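Local coordinates for protein NDP-N-acetyl-D-galactosaminuronic acid dehydrogenase (Methanosarcina mazei Go1, PDB 3G79) that probably oxidises UDP-N-acetyl-D-mannosamine to the corresponding uronate with two NAD(+), as a member of the UDP-glucose/GDP-mannose dehydrogenase family, at residues Asp103-Ala108 with Arg131-Tyr136; Pro377-Cys382 with Ala387-His392. All blocks are in the same frame, centred on the assembly; numbering follows the deposited sequence.

Contact 1. Residues Asp103-Ala108 with Arg131-Tyr136; sequences DAVTLA and RNVGKY
V105 and V133 meet through one methyl each. V105 CG1 lies 4.0 Å from V133 CG2. V105 sits on strand 104-107 and points toward helix 124-136. Its CG1 stands opposite the backbone N (chi1 -173°), and this is the methyl that reaches the helix. The two valine side chains run past each other in opposite directions. The CA atoms of V105 and V133 are 7.7 Å apart, the nearest pair between the segments. Past T106, which points away, L107 turns back to the helix side. L107 CD2 comes to 4.2 Å from the same V133 CG2. The leucine and the valine cross at a slant. V133 CG2 is therefore shared between V105 and L107, two residues apart on the strand. This methyl lies beside the backbone N of V133, while CG1 is opposite that N (chi1 173°). The 117 Å² buried here is small, and V133 supplies the largest share.

The two segments belong to a beta-alpha-beta unit made of strand 104-107, helix 124-136 and strand 142-145. It is part of the Rossmann-type NAD-binding domain. V133 also touches L24 and V143, on the strands flanking 104-107, and L162 of helix 154-166. One helix residue thus rests on three adjacent strands of the sheet.

All three touching residues are buried and aliphatic. With no polar bond between the two segments, fit and burial rather than bond direction hold the helix against the strand here.

Contact 2. Residues Pro377-Cys382 with Ala387-His392; sequences PYRDLC and ASVMVH
Helix 375-385 and strand 388-392 form the second half of a beta-alpha-beta unit that starts at strand 355-359. The 377-382 part of the helix and the strand run nearly antiparallel, at 154°. Their axes come within 8.8 Å. R379, C382, A387, V389 and V391 make the contact.

C382 lies near the end of the helix. C382 CB lies 3.8 Å from V389 CG2. C382 CB is also 4.4 Å from A387 CB. The carbon of the cysteine, not its sulfur, does this touching. C382 O accepts a hydrogen bond from A387 N at 3.2 Å. The bond is moderately bent, and the donor is tilted 28° from the carbonyl plane. It ties the helix to A387, the residue just before the strand.

The connection fits the Rossmann-like UDP-binding domain of this family. Strand 388-392 lies beside strand 355-359 in a parallel sheet, and S388 and M390 pair with it through backbone bonds. The helix covers one face of that sheet. V389 and V391 point toward the helix, while S388 and M390 point away.

R379 lies one helical turn before C382. CG is opposite the backbone N (chi1 173°), and the chain stays extended to NE. It uses its methylenes on the strand. R379 CG is 4.2 Å from V389 CG1. R379 CD is 4.0 Å from V391 CG2. The arginine and V391 cross at about a right angle. R379 also touches M358, W361 and V402. W361 packs on V391 as well.

Overall arrangement
Contact 1 and contact 2 lie on opposite sides of the chain's centre. Their centres are 48 Å apart, and their nearest atoms are about 31 Å apart. They do not touch. Contact 1 belongs to the NAD-binding domain and contact 2 to the UDP-binding domain. Contact 1 comes wholly earlier in the sequence. Each joins a helix and a strand of a beta-alpha-beta unit, but in the reverse chain order. In contact 1 the strand comes first; in contact 2 the helix does. The L107 side chain sits close to, but does not reach, the glycines G25, G27 and G30, which fit a Rossmann-type dinucleotide-binding motif. Neither contact is touched by the other chain of the assembly.

Contact 1. Residues Asp103-Ala108 with Arg131-Tyr136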
# COMPACT_ATOMS: atom_id res chain seq x y z
N ASP A 103 24.02 -21.04 27.88
CA ASP A 103 23.57 -21.59 26.59
C ASP A 103 23.23 -20.53 25.58
O ASP A 103 23.45 -20.74 24.37
CB ASP A 103 22.35 -22.47 26.80
CG ASP A 103 22.68 -23.70 27.61
OD1 ASP A 103 21.99 -23.95 28.62
OD2 ASP A 103 23.66 -24.39 27.23
N ALA A 104 22.65 -19.41 26.03
CA ALA A 104 22.41 -18.31 25.10
C ALA A 104 22.50 -16.97 25.77
O ALA A 104 22.19 -16.84 26.96
CB ALA A 104 21.04 -18.45 24.41
N VAL A 105 22.94 -15.97 25.02
CA VAL A 105 22.99 -14.61 25.49
C VAL A 105 22.33 -13.73 24.47
O VAL A 105 22.59 -13.84 23.28
CB VAL A 105 24.41 -14.10 25.68
CG1 VAL A 105 24.39 -12.75 26.33
CG2 VAL A 105 25.17 -15.04 26.51
N THR A 106 21.54 -12.79 24.98
CA THR A 106 20.80 -11.80 24.22
C THR A 106 21.33 -10.36 24.51
O THR A 106 21.62 -10.01 25.68
CB THR A 106 19.32 -11.99 24.58
OG1 THR A 106 18.62 -12.50 23.46
CG2 THR A 106 18.71 -10.74 25.09
N LEU A 107 21.50 -9.57 23.45
CA LEU A 107 21.85 -8.14 23.55
C LEU A 107 20.66 -7.29 23.26
O LEU A 107 20.27 -7.13 22.10
CB LEU A 107 22.94 -7.72 22.56
CG LEU A 107 24.20 -8.50 22.91
CD1 LEU A 107 24.49 -9.47 21.79
CD2 LEU A 107 25.31 -7.52 23.14
N ALA A 108 20.14 -6.72 24.33
CA ALA A 108 18.92 -5.94 24.34
C ALA A 108 19.26 -4.55 24.83
O ALA A 108 18.67 -4.03 25.75
CB ALA A 108 17.87 -6.63 25.28
N ARG A 131 31.22 -6.76 22.41
CA ARG A 131 32.57 -6.98 22.93
C ARG A 131 32.51 -7.83 24.21
O ARG A 131 33.09 -8.91 24.28
CB ARG A 131 33.29 -5.65 23.16
CG ARG A 131 33.74 -4.90 21.85
CD ARG A 131 35.09 -4.12 22.04
NE ARG A 131 35.35 -3.01 21.10
CZ ARG A 131 35.00 -1.74 21.33
NH1 ARG A 131 35.32 -0.78 20.45
NH2 ARG A 131 34.32 -1.40 22.43
N ASN A 132 31.77 -7.40 25.22
CA ASN A 132 31.71 -8.23 26.42
C ASN A 132 31.30 -9.67 26.14
O ASN A 132 31.95 -10.62 26.63
CB ASN A 132 30.82 -7.63 27.47
CG ASN A 132 31.55 -6.68 28.37
OD1 ASN A 132 30.92 -5.80 28.94
ND2 ASN A 132 32.88 -6.84 28.53
N VAL A 133 30.23 -9.82 25.35
CA VAL A 133 29.87 -11.14 24.83
C VAL A 133 31.04 -11.86 24.13
O VAL A 133 31.42 -12.97 24.54
CB VAL A 133 28.62 -11.06 23.93
CG1 VAL A 133 28.34 -12.41 23.24
CG2 VAL A 133 27.48 -10.66 24.79
N GLY A 134 31.61 -11.25 23.08
CA GLY A 134 32.72 -11.86 22.38
C GLY A 134 33.80 -12.31 23.37
O GLY A 134 34.32 -13.41 23.26
N LYS A 135 34.09 -11.45 24.35
CA LYS A 135 35.13 -11.65 25.32
C LYS A 135 34.96 -12.94 26.06
O LYS A 135 35.96 -13.56 26.43
CB LYS A 135 35.12 -10.49 26.33
CG LYS A 135 36.25 -10.50 27.35
CD LYS A 135 36.89 -9.10 27.51
CE LYS A 135 35.88 -8.04 28.00
NZ LYS A 135 35.98 -6.73 27.27
N TYR A 136 33.72 -13.37 26.28
CA TYR A 136 33.49 -14.54 27.13
C TYR A 136 32.82 -15.71 26.39
O TYR A 136 32.55 -16.78 26.95
CB TYR A 136 32.77 -14.14 28.42
CG TYR A 136 33.59 -13.24 29.33
CD1 TYR A 136 34.70 -13.75 30.04
CD2 TYR A 136 33.28 -11.89 29.47
CE1 TYR A 136 35.47 -12.93 30.87
CE2 TYR A 136 34.06 -11.05 30.32
CZ TYR A 136 35.15 -11.59 31.00
OH TYR A 136 35.92 -10.81 31.83

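Contact 2. Residues Pro377-Cys382 with Ala387-His392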
# COMPACT_ATOMS: atom_id res chain seq x y z
N PRO A 377 10.46 22.35 9.79
CA PRO A 377 10.73 23.04 8.52
C PRO A 377 9.65 24.06 8.13
O PRO A 377 9.97 25.00 7.44
CB PRO A 377 10.84 21.91 7.49
CG PRO A 377 10.08 20.76 8.10
CD PRO A 377 10.28 20.89 9.59
N TYR A 378 8.41 23.88 8.57
CA TYR A 378 7.36 24.85 8.29
C TYR A 378 7.62 26.14 9.03
O TYR A 378 7.63 27.22 8.42
CB TYR A 378 5.98 24.32 8.66
CG TYR A 378 4.89 25.37 8.43
CD1 TYR A 378 4.04 25.33 7.30
CD2 TYR A 378 4.71 26.42 9.36
CE1 TYR A 378 3.06 26.30 7.11
CE2 TYR A 378 3.75 27.37 9.17
CZ TYR A 378 2.93 27.32 8.04
OH TYR A 378 1.95 28.31 7.89
N ARG A 379 7.82 26.03 10.34
CA ARG A 379 8.13 27.20 11.14
C ARG A 379 9.30 27.97 10.54
O ARG A 379 9.29 29.21 10.52
CB ARG A 379 8.43 26.81 12.60
CG ARG A 379 8.92 27.97 13.44
CD ARG A 379 9.23 27.53 14.84
NE ARG A 379 9.76 28.63 15.60
CZ ARG A 379 11.05 28.94 15.77
NH1 ARG A 379 12.04 28.24 15.22
NH2 ARG A 379 11.35 30.00 16.51
N ASP A 380 10.27 27.24 10.01
CA ASP A 380 11.45 27.86 9.44
C ASP A 380 11.20 28.67 8.18
O ASP A 380 11.78 29.76 8.02
CB ASP A 380 12.57 26.83 9.25
CG ASP A 380 13.35 26.58 10.54
OD1 ASP A 380 13.29 27.45 11.45
OD2 ASP A 380 14.02 25.54 10.67
N LEU A 381 10.33 28.15 7.30
CA LEU A 381 9.88 28.88 6.11
C LEU A 381 9.18 30.20 6.45
O LEU A 381 9.44 31.24 5.82
CB LEU A 381 8.96 28.01 5.24
CG LEU A 381 9.66 26.84 4.52
CD1 LEU A 381 8.66 25.82 4.00
CD2 LEU A 381 10.66 27.28 3.40
N CYS A 382 8.34 30.20 7.47
CA CYS A 382 7.67 31.43 7.81
C CYS A 382 8.62 32.51 8.33
O CYS A 382 8.50 33.67 7.95
CB CYS A 382 6.61 31.19 8.83
SG CYS A 382 5.46 30.00 8.27
N ALA A 387 7.78 36.75 8.61
CA ALA A 387 6.60 36.63 9.48
C ALA A 387 7.04 36.36 10.89
O ALA A 387 8.08 35.75 11.10
CB ALA A 387 5.72 35.50 9.00
N SER A 388 6.25 36.80 11.87
CA SER A 388 6.52 36.39 13.24
C SER A 388 5.66 35.17 13.60
O SER A 388 4.55 35.00 13.10
CB SER A 388 6.35 37.54 14.25
OG SER A 388 5.35 37.27 15.21
N VAL A 389 6.21 34.30 14.46
CA VAL A 389 5.60 33.03 14.74
C VAL A 389 5.43 32.70 16.24
O VAL A 389 6.37 32.84 17.03
CB VAL A 389 6.38 31.90 14.04
CG1 VAL A 389 5.73 30.60 14.34
CG2 VAL A 389 6.45 32.13 12.52
N MET A 390 4.22 32.26 16.59
CA MET A 390 3.91 31.69 17.89
C MET A 390 3.36 30.25 17.75
O MET A 390 2.41 30.00 17.01
CB MET A 390 2.96 32.59 18.67
CG MET A 390 3.68 33.76 19.42
SD MET A 390 2.66 34.91 20.38
CE MET A 390 2.08 33.85 21.69
N VAL A 391 4.00 29.33 18.49
CA VAL A 391 3.81 27.89 18.47
C VAL A 391 3.04 27.45 19.69
O VAL A 391 3.40 27.80 20.85
CB VAL A 391 5.17 27.17 18.58
CG1 VAL A 391 4.95 25.70 18.71
CG2 VAL A 391 6.09 27.45 17.38
N HIS A 392 1.99 26.67 19.46
CA HIS A 392 1.19 26.11 20.52
C HIS A 392 1.20 24.61 20.48
O HIS A 392 1.25 24.00 19.39
CB HIS A 392 -0.25 26.59 20.41
CG HIS A 392 -1.18 26.01 21.44
ND1 HIS A 392 -1.82 24.80 21.27
CD2 HIS A 392 -1.61 26.50 22.63
CE1 HIS A 392 -2.59 24.55 22.32
NE2 HIS A 392 -2.48 25.57 23.16